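Local coordinates for S-adenosylmethionine:tRNA ribosyltransferase-isomerase (Thermotoga maritima, PDB 1VKY), which probably transfers and isomerizes the ribose moiety of S-adenosylmethionine onto preQ1-modified tRNA, giving epoxyqueuosine in the queuosine pathway, at residues R53-R56 against E57-E60; T262-R265 against T266-I270; R307-L310 against L311-V314. All coordinates share one frame; numbering follows the deposited sequence.

Contact 1 of 3, residues R53-R56 against E57-E60; sequences RIFR and EIIE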
# COMPACT_ATOMS: atom_id res chain seq x y z
N ARG B 53 -8.24 7.00 21.08
CA ARG B 53 -7.55 5.88 21.73
C ARG B 53 -6.51 5.32 20.76
O ARG B 53 -6.25 5.94 19.71
CB ARG B 53 -8.56 4.80 22.15
CG ARG B 53 -9.61 5.36 23.12
CD ARG B 53 -9.02 5.70 24.55
NE ARG B 53 -9.58 4.65 25.30
CZ ARG B 53 -8.97 3.79 26.03
NH1 ARG B 53 -7.71 3.86 26.35
NH2 ARG B 53 -9.72 2.89 26.56
N ILE B 54 -5.89 4.21 21.17
CA ILE B 54 -4.95 3.43 20.38
C ILE B 54 -5.57 2.08 20.14
O ILE B 54 -6.31 1.60 21.00
CB ILE B 54 -3.61 3.26 21.17
CG1 ILE B 54 -2.98 4.61 21.42
CG2 ILE B 54 -2.65 2.34 20.45
CD1 ILE B 54 -2.81 5.43 20.19
N PHE B 55 -5.27 1.46 19.00
CA PHE B 55 -5.99 0.29 18.57
C PHE B 55 -6.01 -0.84 19.58
O PHE B 55 -7.05 -1.49 19.76
CB PHE B 55 -5.52 -0.26 17.21
CG PHE B 55 -6.55 -1.17 16.57
CD1 PHE B 55 -7.57 -0.65 15.81
CD2 PHE B 55 -6.54 -2.52 16.80
CE1 PHE B 55 -8.54 -1.48 15.28
CE2 PHE B 55 -7.49 -3.34 16.29
CZ PHE B 55 -8.51 -2.83 15.53
N ARG B 56 -4.88 -1.12 20.22
CA ARG B 56 -4.81 -2.25 21.16
C ARG B 56 -5.76 -2.09 22.34
O ARG B 56 -6.13 -3.07 22.98
CB ARG B 56 -3.39 -2.45 21.67
CG ARG B 56 -2.82 -1.25 22.42
CD ARG B 56 -1.40 -1.46 22.97
NE ARG B 56 -0.49 -1.94 21.93
CZ ARG B 56 0.45 -1.23 21.32
NH1 ARG B 56 0.69 0.06 21.63
NH2 ARG B 56 1.18 -1.83 20.37
N GLU B 57 -6.19 -0.85 22.60
CA GLU B 57 -7.21 -0.53 23.64
C GLU B 57 -8.67 -0.87 23.26
O GLU B 57 -9.61 -0.66 24.04
CB GLU B 57 -7.07 0.95 24.01
CG GLU B 57 -5.74 1.24 24.68
CD GLU B 57 -5.37 2.71 24.73
OE1 GLU B 57 -5.88 3.54 23.95
OE2 GLU B 57 -4.52 3.05 25.56
N ILE B 58 -8.85 -1.45 22.07
CA ILE B 58 -10.17 -1.94 21.65
C ILE B 58 -10.71 -2.95 22.62
O ILE B 58 -11.91 -3.00 22.83
CB ILE B 58 -10.13 -2.55 20.20
CG1 ILE B 58 -11.56 -2.75 19.66
CG2 ILE B 58 -9.33 -3.87 20.15
CD1 ILE B 58 -11.59 -2.98 18.19
N ILE B 59 -9.84 -3.71 23.27
CA ILE B 59 -10.27 -4.70 24.25
C ILE B 59 -11.11 -4.11 25.41
O ILE B 59 -11.97 -4.77 25.97
CB ILE B 59 -9.03 -5.43 24.79
CG1 ILE B 59 -9.42 -6.67 25.60
CG2 ILE B 59 -8.14 -4.48 25.58
CD1 ILE B 59 -8.26 -7.64 25.75
N GLU B 60 -10.86 -2.85 25.76
CA GLU B 60 -11.59 -2.16 26.85
C GLU B 60 -13.08 -1.87 26.50
O GLU B 60 -13.83 -1.36 27.34
CB GLU B 60 -10.90 -0.84 27.16
CG GLU B 60 -9.47 -1.05 27.62
CD GLU B 60 -8.76 0.25 27.86
OE1 GLU B 60 -9.44 1.29 27.91
OE2 GLU B 60 -7.55 0.25 28.04

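Contact 2 of 3, residues T262-R265 against T266-I270; sequences TTVR and TLETI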
# COMPACT_ATOMS: atom_id res chain seq x y z
N THR B 262 -16.79 -4.57 4.10
CA THR B 262 -17.15 -5.81 3.34
C THR B 262 -17.96 -6.76 4.22
O THR B 262 -18.99 -7.28 3.81
CB THR B 262 -15.91 -6.52 2.82
OG1 THR B 262 -15.25 -5.66 1.90
CG2 THR B 262 -16.29 -7.76 1.98
N THR B 263 -17.49 -7.01 5.44
CA THR B 263 -18.25 -7.81 6.38
C THR B 263 -19.68 -7.27 6.58
O THR B 263 -20.65 -8.04 6.59
CB THR B 263 -17.52 -7.84 7.72
OG1 THR B 263 -16.24 -8.48 7.58
CG2 THR B 263 -18.28 -8.71 8.72
N VAL B 264 -19.79 -5.96 6.75
CA VAL B 264 -21.13 -5.33 6.92
C VAL B 264 -22.04 -5.63 5.77
O VAL B 264 -23.17 -6.00 5.99
CB VAL B 264 -21.02 -3.81 7.07
CG1 VAL B 264 -22.41 -3.15 7.08
CG2 VAL B 264 -20.27 -3.47 8.34
N ARG B 265 -21.57 -5.43 4.54
CA ARG B 265 -22.42 -5.65 3.37
C ARG B 265 -22.83 -7.09 3.27
O ARG B 265 -23.97 -7.38 2.95
CB ARG B 265 -21.73 -5.19 2.07
CG ARG B 265 -21.32 -3.70 2.05
CD ARG B 265 -20.67 -3.18 0.68
NE ARG B 265 -20.41 -4.32 -0.18
CZ ARG B 265 -19.24 -4.85 -0.46
NH1 ARG B 265 -18.11 -4.32 -0.02
NH2 ARG B 265 -19.19 -5.95 -1.23
N THR B 266 -21.93 -8.02 3.60
CA THR B 266 -22.30 -9.44 3.57
C THR B 266 -23.35 -9.79 4.59
O THR B 266 -24.34 -10.43 4.28
CB THR B 266 -21.01 -10.32 3.76
OG1 THR B 266 -20.23 -10.24 2.55
CG2 THR B 266 -21.40 -11.82 3.89
N LEU B 267 -23.14 -9.37 5.83
CA LEU B 267 -24.09 -9.66 6.88
C LEU B 267 -25.47 -9.00 6.70
O LEU B 267 -26.51 -9.64 6.99
CB LEU B 267 -23.50 -9.28 8.23
CG LEU B 267 -22.28 -10.09 8.71
CD1 LEU B 267 -21.83 -9.40 10.02
CD2 LEU B 267 -22.57 -11.56 8.92
N GLU B 268 -25.50 -7.74 6.27
CA GLU B 268 -26.79 -7.07 6.02
C GLU B 268 -27.52 -7.60 4.79
O GLU B 268 -28.76 -7.58 4.71
CB GLU B 268 -26.60 -5.55 5.96
CG GLU B 268 -26.17 -4.96 7.30
CD GLU B 268 -27.14 -5.24 8.44
OE1 GLU B 268 -28.37 -5.11 8.24
OE2 GLU B 268 -26.69 -5.59 9.56
N THR B 269 -26.79 -8.15 3.84
CA THR B 269 -27.37 -8.90 2.75
C THR B 269 -28.06 -10.19 3.23
O THR B 269 -29.25 -10.44 2.91
CB THR B 269 -26.27 -9.21 1.73
OG1 THR B 269 -25.77 -8.00 1.16
CG2 THR B 269 -26.80 -10.05 0.58
N ILE B 270 -27.37 -11.02 4.01
CA ILE B 270 -28.01 -12.28 4.45
C ILE B 270 -29.12 -12.06 5.47
O ILE B 270 -30.02 -12.89 5.58
CB ILE B 270 -26.99 -13.35 5.00
CG1 ILE B 270 -26.41 -12.94 6.35
CG2 ILE B 270 -25.93 -13.61 3.98
CD1 ILE B 270 -25.75 -14.01 7.09
O HOH W 1 -19.74 -8.13 0.85

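Contact 3 of 3, residues R307-L310 against L311-V314; sequences RSTL and LMLV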
# COMPACT_ATOMS: atom_id res chain seq x y z
N ARG B 307 -16.46 11.74 -0.21
CA ARG B 307 -17.40 11.33 -1.24
C ARG B 307 -17.39 9.83 -1.53
O ARG B 307 -18.04 9.41 -2.48
CB ARG B 307 -17.15 12.10 -2.56
CG ARG B 307 -17.18 13.66 -2.44
CD ARG B 307 -16.70 14.39 -3.71
NE ARG B 307 -15.29 14.78 -3.53
CZ ARG B 307 -14.24 14.34 -4.23
NH1 ARG B 307 -14.34 13.49 -5.26
NH2 ARG B 307 -13.05 14.78 -3.89
N SER B 308 -16.69 9.00 -0.76
CA SER B 308 -16.64 7.58 -1.12
C SER B 308 -17.95 6.91 -0.75
O SER B 308 -18.60 7.31 0.24
CB SER B 308 -15.55 6.85 -0.37
OG SER B 308 -15.64 7.18 0.99
N THR B 309 -18.29 5.82 -1.43
CA THR B 309 -19.43 5.03 -1.00
C THR B 309 -19.18 4.36 0.35
O THR B 309 -20.13 4.06 1.05
CB THR B 309 -19.84 3.97 -2.02
OG1 THR B 309 -18.72 3.12 -2.29
CG2 THR B 309 -20.18 4.59 -3.33
N LEU B 310 -17.92 4.13 0.72
CA LEU B 310 -17.64 3.57 2.05
C LEU B 310 -17.98 4.57 3.17
O LEU B 310 -18.46 4.19 4.21
CB LEU B 310 -16.19 3.10 2.18
CG LEU B 310 -15.79 2.01 1.15
CD1 LEU B 310 -14.40 1.49 1.41
CD2 LEU B 310 -16.76 0.86 1.22
N LEU B 311 -17.70 5.84 2.93
CA LEU B 311 -18.09 6.89 3.87
C LEU B 311 -19.61 6.96 3.98
O LEU B 311 -20.17 7.12 5.09
CB LEU B 311 -17.49 8.26 3.43
CG LEU B 311 -17.86 9.43 4.30
CD1 LEU B 311 -17.59 9.13 5.79
CD2 LEU B 311 -17.12 10.70 3.81
N MET B 312 -20.31 6.79 2.88
CA MET B 312 -21.78 6.77 2.92
C MET B 312 -22.30 5.59 3.78
O MET B 312 -23.26 5.74 4.53
CB MET B 312 -22.37 6.68 1.52
CG MET B 312 -22.08 7.90 0.62
SD MET B 312 -22.50 7.47 -1.09
CE MET B 312 -21.80 8.94 -1.87
N LEU B 313 -21.66 4.43 3.68
CA LEU B 313 -22.07 3.27 4.50
C LEU B 313 -21.83 3.55 5.98
O LEU B 313 -22.69 3.30 6.80
CB LEU B 313 -21.28 2.04 4.06
CG LEU B 313 -21.49 0.67 4.71
CD1 LEU B 313 -20.98 -0.43 3.77
CD2 LEU B 313 -20.81 0.58 6.05
N VAL B 314 -20.65 4.03 6.34
CA VAL B 314 -20.36 4.33 7.73
C VAL B 314 -21.28 5.44 8.28
O VAL B 314 -21.72 5.39 9.43
CB VAL B 314 -18.86 4.69 7.93
CG1 VAL B 314 -18.61 5.05 9.33
CG2 VAL B 314 -18.01 3.48 7.56

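Contact 1 of 3, residues R53-R56 against E57-E60
R53 and E57 form a salt bridge at a local turn, where the edge strand 49-54 of the nine-stranded mixed sheet runs straight into a 3-10 segment. The E57 carboxylate is shared between the two halves of the turn. Its CG stands beside the backbone N (chi1 -66°) and the chain beyond is extended, which carries the carboxylate back over the end of the strand. There OE1 serves two donors: I54 N at 2.9 Å, approaching from above the carboxylate plane, and R53 NH1 at 3.0 Å. The guanidinium and carboxylate planes are turned 40° apart, and E57 CB lies over one face of the guanidinium. The backbone answers in the other direction, E57 N donating to I54 O (2.9 Å), with I58 N giving the next 3-10 bond to F55 O. E60 extends the charge network at the edge of the guanidinium, though its modelled approach to R53 NH2 is doubtfully short; R53 NE is held by Y61 OH. On the buried side, CD1 of I58 lies 4.1 Å from CZ of F55, and both side chains reach L195 of helix 193-202 and V300. Putting an alanine where E57 stands would probably take away the acceptor shared by I54 N and R53 NH1, leaving that side of the guanidinium less firmly fixed. One carboxylate oxygen thus ties the last strand residues to the turn, and the adjacent arginine probably helps keep the carboxylate ionised.

Contact 2 of 3, residues T262-R265 against T266-I270
T269 grips the carbonyl of R265 twice within the alpha-helix 261-270: OG1 donates to R265 O at 2.6 Å, and T269 N reaches the same oxygen at 3.1 Å. The two donors arrive from opposite faces of the carbonyl plane. The hydroxyl can bend back because OG1 sits beside its own backbone N (chi1 -65°), a common way for a threonine in a helix to engage the previous turn; the same OG1 also bonds to T283 OG1. The i to i+4 ladder continues with L267 N to T263 O (2.9 Å) and E268 N to V264 O. At the start of the ladder, T262 O receives T266 N and also a hydrogen bond from a water that lies 2.8 Å from T266 OG1, so the hydroxyl and the carbonyl are bridged by solvent. T263 OG1 turns instead to V259 O, while the E268 carboxylate meets R272 in a salt bridge and takes backbone N-H groups of K294, L295 and V296, so that the buried carboxylate is probably well compensated. Around these bonds the helix lies against the mixed sheet: T263 touches V69 and N71 of strand 67-75, and T266 packs on Y236 and V238. T263 and L267 point the same way, side by side, with CG2 of the threonine 3.8 Å from CD1 of the leucine, and V264 CG1 rests 4.2 Å from the CG of E268.

Contact 3 of 3, residues R307-L310 against L311-V314
S308 OG accepts the backbone N-H of L311 at 3.1 Å, and the serine carbonyl oxygen takes M312 N at 3.2 Å, so one residue receives two N-H groups from the opening turn of the helix. With chi1 at 48°, the hydroxyl is set between the backbone N and the carbonyl carbon, the position from which it can reach forward to the amide; it also comes within 3.2 Å of L311 CB. Further on, L313 N bonds to T309 O and V314 N to L310 O, each at 3.1 Å. M312 lies alongside the start of this turn: its chain is extended beyond CG, which brings SD to 3.9 Å from the CA of T309 and the terminal CE to 3.8 Å from the carbonyl oxygen of R307. The methionine thus runs back along the backbone of the preceding residues. CG2 of V314 in turn sits 3.5 Å from L310 O. This is an N-cap, S308 standing immediately before helix 309-318 and supplying an acceptor to an amide of the first turn, whose i-4 partner would lie before the helix. The capping hydroxyl is itself positioned from behind, since its other hydrogen bond goes to L305 O. R307, whose positive phi of 68° turns the chain into the cap, sends its NE to D19 in a salt bridge; P24 of the second subunit packs on both R307 and S308. M312 meets F18, while L311 lies against M324 and Y327 of helix 320-332 and V314 touches V323 of that same helix.

Overall arrangement
All three contacts are local, yet their chemistry differs with depth. Contact 2, its centre about 7 Å from that of the chain, is the buried one, run by regular helical bonds, threonine hydroxyls and one internal carboxylate. Contacts 1 and 3, about 22 and 16 Å out, are partly buried: charged groups brace a 3-10 turn after an edge strand in the first, and a serine hydroxyl caps a helix in the third. Contacts 2 and 3 touch, R265 CG lying 3.7 Å from L313 CD1, so helices 261-270 and 309-318 pack together. Contact 1 stands apart from both, its nearest atoms about 12 Å from contact 2 and 13 Å from contact 3.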